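Local coordinates for protein GDSL-like Lipase (Parabacteroides distasonis, PDB 3P94) that is a serine hydrolase of the GDSL-like lipase family, probably cleaving acyl esters of lipids such as lysophospholipids, at residues V64-R67 and Q68-N72; D138-I141 and Q142-W146. All blocks are in the same frame, centred on the assembly; numbering follows the deposited sequence. Where two conformers were deposited one is given.

Contact 1 (V64-R67 and Q68-N72); sequences VRFR and QDVIN
Asp69 N bonds back to Arg65 O at 3.0 Å in the alpha-helical spacing, but one step on the helix widens into a pi-type turn, where Ile71 N reaches Phe66 O and Asn72 N reaches Arg67 O at 2.8 Å, each five residues back; Val70 N makes a weak bond to the same Phe66 O. On one flank Arg65 and Asp69 form a salt bridge. Arg65 leaves the backbone nearly extended and then bends at chi3 (60°), which brings NH1 back to Asp69 OD2 at 2.8 Å. The carboxylate oxygen lies in the guanidinium plane and uses its anti lone pair, while the two flat groups are turned 66° apart. NH1 also bonds to Arg52 O and NE to Gln57 OE1, which fixes the rotation of the guanidinium; an alanine here would probably leave the buried Asp69 OD2 without its positive mate and Arg52 O without this donor. Asp69 OD1 in turn receives Asn16 ND2, and in one of the two conformers of Gln68, NE2 comes to Asp69 OD1 from above the carboxylate plane and bonds to Phe9 O as well. This helix, 59-71, packs on the parallel sheet of the SGNH-hydrolase, flavodoxin-like fold, with Val70 against strand 23-29 and Phe66 against helix 96-112. Within the wide turn, Val70 lies over one face of the Phe66 ring: CB sits 4.0 Å from the ring centroid, almost on its normal, a CH-pi contact. Ile71 CD1 meets the same ring at its edge, 3.9 Å from Phe66 CD2, and also lies over a face of the Arg67 guanidinium, 3.6 Å from NH2. Water 1 links Arg67 NH1 to Asn72 OD1.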
ATOM      1  N   VAL A  64       8.884   8.867   4.645  1.00 10.84           N
ATOM      2  CA  VAL A  64       8.982  10.134   5.382  1.00 10.54           C
ATOM      3  C   VAL A  64       7.696  10.368   6.242  1.00 15.39           C
ATOM      4  O   VAL A  64       7.799  10.775   7.397  1.00 14.50           O
ATOM      5  CB  VAL A  64       9.285  11.311   4.419  1.00 14.64           C
ATOM      6  CG1 VAL A  64       9.096  12.671   5.099  1.00 14.24           C
ATOM      7  CG2 VAL A  64      10.705  11.189   3.872  1.00 14.48           C
ATOM      8  N   ARG A  65       6.519  10.065   5.697  1.00 13.56           N
ATOM      9  CA  ARG A  65       5.213  10.209   6.365  1.00 13.98           C
ATOM     10  C   ARG A  65       4.967   9.119   7.442  1.00 17.34           C
ATOM     11  O   ARG A  65       4.102   9.289   8.307  1.00 15.46           O
ATOM     12  CB  ARG A  65       4.123  10.117   5.278  1.00 17.26           C
ATOM     13  CG  ARG A  65       2.737  10.445   5.745  1.00 21.38           C
ATOM     14  CD  ARG A  65       1.809  10.726   4.602  1.00 21.56           C
ATOM     15  NE  ARG A  65       1.631   9.620   3.644  1.00 16.22           N
ATOM     16  CZ  ARG A  65       0.716   8.659   3.747  1.00 26.19           C
ATOM     17  NH1 ARG A  65      -0.030   8.556   4.839  1.00 13.65           N
ATOM     18  NH2 ARG A  65       0.554   7.783   2.768  1.00 17.43           N
ATOM     19  N   PHE A  66       5.713   7.996   7.365  1.00 16.08           N
ATOM     20  CA  PHE A  66       5.590   6.807   8.212  1.00 14.92           C
ATOM     21  C   PHE A  66       5.546   7.099   9.707  1.00 18.05           C
ATOM     22  O   PHE A  66       4.759   6.478  10.416  1.00 16.05           O
ATOM     23  CB  PHE A  66       6.736   5.815   7.924  1.00 16.72           C
ATOM     24  CG  PHE A  66       6.396   4.374   8.214  1.00 17.67           C
ATOM     25  CD1 PHE A  66       5.584   3.644   7.345  1.00 20.22           C
ATOM     26  CD2 PHE A  66       6.905   3.737   9.336  1.00 18.72           C
ATOM     27  CE1 PHE A  66       5.267   2.310   7.612  1.00 20.41           C
ATOM     28  CE2 PHE A  66       6.591   2.400   9.599  1.00 21.47           C
ATOM     29  CZ  PHE A  66       5.777   1.697   8.732  1.00 19.72           C
ATOM     30  N   ARG A  67       6.397   8.014  10.195  1.00 15.68           N
ATOM     31  CA  ARG A  67       6.449   8.340  11.623  1.00 14.69           C
ATOM     32  C   ARG A  67       5.104   8.951  12.127  1.00 15.52           C
ATOM     33  O   ARG A  67       4.597   8.509  13.149  1.00 14.46           O
ATOM     34  CB  ARG A  67       7.637   9.264  11.918  1.00 14.53           C
ATOM     35  CG  ARG A  67       7.764   9.696  13.378  1.00 20.59           C
ATOM     36  CD  ARG A  67       9.203  10.043  13.750  1.00 18.91           C
ATOM     37  NE  ARG A  67      10.114   8.935  13.462  1.00 18.21           N
ATOM     38  CZ  ARG A  67      10.290   7.874  14.245  1.00 26.33           C
ATOM     39  NH1 ARG A  67       9.668   7.793  15.415  1.00 15.05           N
ATOM     40  NH2 ARG A  67      11.099   6.890  13.867  1.00 13.51           N
ATOM     41  N   GLN A  68       4.532   9.929  11.399  1.00 12.21           N
ATOM     42  CA  GLN A  68       3.287  10.603  11.790  0.60 11.74           C
ATOM     43  C   GLN A  68       2.050   9.722  11.600  1.00 15.17           C
ATOM     44  O   GLN A  68       1.191   9.667  12.476  1.00 14.61           O
ATOM     45  CB  GLN A  68       3.114  11.912  10.989  0.60 12.84           C
ATOM     46  CG  GLN A  68       1.818  12.681  11.333  0.60 10.03           C
ATOM     47  CD  GLN A  68       1.494  13.812  10.398  0.60 18.52           C
ATOM     48  OE1 GLN A  68       1.898  14.955  10.627  0.60 11.99           O
ATOM     49  NE2 GLN A  68       0.710  13.525   9.359  0.60  6.18           N
ATOM     50  N   ASP A  69       1.947   9.072  10.447  1.00 11.95           N
ATOM     51  CA  ASP A  69       0.761   8.311  10.103  1.00 11.39           C
ATOM     52  C   ASP A  69       0.770   6.843  10.492  1.00 15.59           C
ATOM     53  O   ASP A  69      -0.265   6.199  10.342  1.00 12.02           O
ATOM     54  CB  ASP A  69       0.479   8.501   8.606  1.00 11.82           C
ATOM     55  CG  ASP A  69      -0.071   9.899   8.276  1.00 19.06           C
ATOM     56  OD1 ASP A  69      -0.338  10.678   9.220  1.00 20.27           O
ATOM     57  OD2 ASP A  69      -0.254  10.197   7.079  1.00 18.92           O
ATOM     58  N   VAL A  70       1.894   6.310  11.025  1.00 15.05           N
ATOM     59  CA  VAL A  70       1.960   4.909  11.444  1.00 15.04           C
ATOM     60  C   VAL A  70       2.544   4.817  12.859  1.00 17.51           C
ATOM     61  O   VAL A  70       1.818   4.455  13.772  1.00 16.31           O
ATOM     62  CB  VAL A  70       2.731   3.958  10.460  1.00 18.71           C
ATOM     63  CG1 VAL A  70       2.768   2.526  10.994  1.00 18.35           C
ATOM     64  CG2 VAL A  70       2.127   3.982   9.065  1.00 18.21           C
ATOM     65  N   ILE A  71       3.846   5.119  13.029  1.00 14.57           N
ATOM     66  CA  ILE A  71       4.564   4.987  14.317  1.00 14.25           C
ATOM     67  C   ILE A  71       3.841   5.729  15.459  1.00 19.17           C
ATOM     68  O   ILE A  71       3.584   5.124  16.505  1.00 17.23           O
ATOM     69  CB  ILE A  71       6.045   5.447  14.214  1.00 16.59           C
ATOM     70  CG1 ILE A  71       6.828   4.592  13.158  1.00 16.15           C
ATOM     71  CG2 ILE A  71       6.722   5.418  15.606  1.00 17.03           C
ATOM     72  CD1 ILE A  71       8.180   5.073  12.740  1.00 18.59           C
ATOM     73  N   ASN A  72       3.502   7.018  15.256  1.00 16.48           N
ATOM     74  CA  ASN A  72       2.863   7.828  16.298  1.00 17.14           C
ATOM     75  C   ASN A  72       1.441   7.361  16.660  1.00 20.61           C
ATOM     76  O   ASN A  72       0.953   7.732  17.735  1.00 20.53           O
ATOM     77  CB  ASN A  72       2.876   9.298  15.925  1.00 16.15           C
ATOM     78  CG  ASN A  72       4.273   9.910  15.960  1.00 34.12           C
ATOM     79  OD1 ASN A  72       5.241   9.317  16.453  1.00 21.49           O
ATOM     80  ND2 ASN A  72       4.415  11.112  15.414  1.00 25.56           N
TER
HETATM   81  O   HOH W   1       7.922   9.848  16.946  1.00 19.66           O

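Contact 2 (D138-I141 and Q142-W146); sequences DKVI and QLNKW
Gln142, Ile141 and Val140 bury the most surface here, and they do so mainly against the backbone of their own helix. Gln142 N donates to Asp138 O at 2.9 Å, and its CB rests 3.6 Å from that same oxygen. Beyond CB the side chain starts opposite the backbone N (chi1 178°) and then bends at chi2, which carries the amide away from the preceding turn and over one face of the Trp146 indole, with NE2 offset toward the rim. Ile141 meets the following residues chiefly through its backbone and CB, and the side chain turns away to touch His162 and Asn170; its carbonyl accepts Lys145 N one turn later. On another side of the helix, Val140 and Asn144 stand side by side and point the same way, with Val140 CG1 3.7 Å from Asn144 ND2. Val140 O takes the backbone N of Asn144 at 2.9 Å, and Asn144 CG lies 3.3 Å from that oxygen. The buried amide is held from outside the turn, for Asn144 OD1 accepts Val122 N. Val140 and Asn144 also touch His162 of helix 161-165, and Leu143 packs on Val99 of helix 96-112. These are regular i to i+4 turns of helix 137-153, the crossover helix between parallel strands 116-120 and 157-159 in a beta-alpha-beta unit, the building block of flavodoxin-like folds.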
ATOM      1  N   ASP A 138       5.897  -6.507 -15.788  1.00 23.30           N
ATOM      2  CA  ASP A 138       7.021  -7.323 -15.300  1.00 22.80           C
ATOM      3  C   ASP A 138       7.764  -6.667 -14.149  1.00 24.43           C
ATOM      4  O   ASP A 138       8.387  -7.381 -13.358  1.00 23.26           O
ATOM      5  CB  ASP A 138       8.001  -7.639 -16.434  1.00 25.38           C
ATOM      6  CG  ASP A 138       7.441  -8.543 -17.515  1.00 36.58           C
ATOM      7  OD1 ASP A 138       6.438  -9.254 -17.246  1.00 35.57           O
ATOM      8  OD2 ASP A 138       8.037  -8.592 -18.605  1.00 45.32           O
ATOM      9  N   LYS A 139       7.705  -5.321 -14.047  1.00 19.72           N
ATOM     10  CA  LYS A 139       8.334  -4.553 -12.960  1.00 18.24           C
ATOM     11  C   LYS A 139       7.587  -4.843 -11.663  1.00 22.64           C
ATOM     12  O   LYS A 139       8.218  -5.096 -10.633  1.00 21.15           O
ATOM     13  CB  LYS A 139       8.350  -3.046 -13.287  1.00 19.13           C
ATOM     14  CG  LYS A 139       9.257  -2.720 -14.471  1.00 26.48           C
ATOM     15  CD  LYS A 139       9.016  -1.336 -15.039  1.00 35.69           C
ATOM     16  CE  LYS A 139       9.842  -1.073 -16.274  1.00 41.96           C
ATOM     17  NZ  LYS A 139       9.257  -1.714 -17.481  1.00 47.20           N
ATOM     18  N   VAL A 140       6.233  -4.884 -11.734  1.00 20.18           N
ATOM     19  CA  VAL A 140       5.357  -5.237 -10.602  1.00 18.00           C
ATOM     20  C   VAL A 140       5.710  -6.663 -10.120  1.00 19.91           C
ATOM     21  O   VAL A 140       5.871  -6.874  -8.921  1.00 18.94           O
ATOM     22  CB  VAL A 140       3.861  -5.122 -10.994  1.00 21.36           C
ATOM     23  CG1 VAL A 140       2.954  -5.778  -9.949  1.00 20.76           C
ATOM     24  CG2 VAL A 140       3.470  -3.659 -11.204  1.00 20.89           C
ATOM     25  N   ILE A 141       5.863  -7.617 -11.064  1.00 16.60           N
ATOM     26  CA  ILE A 141       6.186  -9.009 -10.745  1.00 16.90           C
ATOM     27  C   ILE A 141       7.571  -9.089 -10.078  1.00 19.12           C
ATOM     28  O   ILE A 141       7.695  -9.798  -9.085  1.00 17.22           O
ATOM     29  CB  ILE A 141       6.053  -9.929 -12.005  1.00 20.44           C
ATOM     30  CG1 ILE A 141       4.553 -10.163 -12.326  1.00 20.76           C
ATOM     31  CG2 ILE A 141       6.786 -11.275 -11.835  1.00 21.15           C
ATOM     32  CD1 ILE A 141       4.262 -10.458 -13.758  1.00 29.52           C
ATOM     33  N   GLN A 142       8.584  -8.347 -10.592  1.00 17.07           N
ATOM     34  CA  GLN A 142       9.934  -8.365 -10.012  1.00 17.94           C
ATOM     35  C   GLN A 142       9.927  -7.812  -8.577  1.00 20.38           C
ATOM     36  O   GLN A 142      10.488  -8.442  -7.672  1.00 19.62           O
ATOM     37  CB  GLN A 142      10.947  -7.596 -10.884  1.00 19.71           C
ATOM     38  CG  GLN A 142      12.374  -7.552 -10.290  1.00 22.19           C
ATOM     39  CD  GLN A 142      12.996  -8.922 -10.164  1.00 40.68           C
ATOM     40  OE1 GLN A 142      13.557  -9.447 -11.111  1.00 41.60           O
ATOM     41  NE2 GLN A 142      12.896  -9.543  -8.998  1.00 32.04           N
ATOM     42  N   LEU A 143       9.279  -6.656  -8.377  1.00 14.86           N
ATOM     43  CA  LEU A 143       9.172  -6.033  -7.056  1.00 13.67           C
ATOM     44  C   LEU A 143       8.469  -6.976  -6.080  1.00 17.69           C
ATOM     45  O   LEU A 143       8.951  -7.124  -4.962  1.00 17.19           O
ATOM     46  CB  LEU A 143       8.442  -4.676  -7.137  1.00 12.71           C
ATOM     47  CG  LEU A 143       8.264  -3.882  -5.810  1.00 14.62           C
ATOM     48  CD1 LEU A 143       9.612  -3.665  -5.061  1.00 14.57           C
ATOM     49  CD2 LEU A 143       7.632  -2.541  -6.085  1.00 14.84           C
ATOM     50  N   ASN A 144       7.368  -7.637  -6.512  1.00 14.42           N
ATOM     51  CA  ASN A 144       6.615  -8.570  -5.667  1.00 14.46           C
ATOM     52  C   ASN A 144       7.446  -9.779  -5.263  1.00 18.44           C
ATOM     53  O   ASN A 144       7.279 -10.268  -4.153  1.00 16.13           O
ATOM     54  CB  ASN A 144       5.328  -9.021  -6.345  1.00 17.02           C
ATOM     55  CG  ASN A 144       4.239  -7.977  -6.313  1.00 25.23           C
ATOM     56  OD1 ASN A 144       4.326  -6.991  -5.573  1.00 22.17           O
ATOM     57  ND2 ASN A 144       3.178  -8.180  -7.093  1.00 17.91           N
ATOM     58  N   LYS A 145       8.365 -10.232  -6.146  1.00 16.80           N
ATOM     59  CA  LYS A 145       9.258 -11.352  -5.868  1.00 17.43           C
ATOM     60  C   LYS A 145      10.162 -10.992  -4.694  1.00 19.51           C
ATOM     61  O   LYS A 145      10.334 -11.804  -3.783  1.00 18.48           O
ATOM     62  CB  LYS A 145      10.082 -11.705  -7.122  1.00 20.67           C
ATOM     63  CG  LYS A 145      10.658 -13.095  -7.093  1.00 40.75           C
ATOM     64  CD  LYS A 145      11.669 -13.302  -8.207  1.00 52.02           C
ATOM     65  CE  LYS A 145      12.417 -14.605  -8.018  1.00 59.75           C
ATOM     66  NZ  LYS A 145      13.595 -14.698  -8.918  1.00 74.10           N
ATOM     67  N   TRP A 146      10.709  -9.760  -4.710  1.00 16.13           N
ATOM     68  CA  TRP A 146      11.581  -9.234  -3.653  1.00 15.99           C
ATOM     69  C   TRP A 146      10.820  -9.045  -2.343  1.00 18.91           C
ATOM     70  O   TRP A 146      11.334  -9.438  -1.289  1.00 16.67           O
ATOM     71  CB  TRP A 146      12.221  -7.912  -4.081  1.00 14.58           C
ATOM     72  CG  TRP A 146      13.229  -8.049  -5.184  1.00 16.61           C
ATOM     73  CD1 TRP A 146      13.976  -9.152  -5.495  1.00 20.10           C
ATOM     74  CD2 TRP A 146      13.616  -7.028  -6.110  1.00 16.85           C
ATOM     75  NE1 TRP A 146      14.811  -8.878  -6.545  1.00 20.17           N
ATOM     76  CE2 TRP A 146      14.605  -7.579  -6.951  1.00 21.68           C
ATOM     77  CE3 TRP A 146      13.224  -5.696  -6.307  1.00 18.41           C
ATOM     78  CZ2 TRP A 146      15.210  -6.842  -7.972  1.00 21.68           C
ATOM     79  CZ3 TRP A 146      13.828  -4.966  -7.315  1.00 20.05           C
ATOM     80  CH2 TRP A 146      14.826  -5.530  -8.116  1.00 21.48           C
TER

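From the N terminus, the chain lays down strands 23-29 and 49-53 before helix 59-71, where contact 1 fastens successive turns close to the helix end; strand 75-81 follows. Strand 116-120 then leads, through a long loop, into helix 137-153 and contact 2, ahead of strand 157-159. Each contact is local and closes only a helical turn, so the two stand in series and neither nest nor cross. The centres of contact 1 and contact 2 lie about 26 Å apart, on opposite sides of the chain's centre. Helix 96-112 is a shared neighbour: residues 64-72 pack against Met106, Leu109 and Ala110, and residues 138-146 against Leu96, Glu97 and Val99.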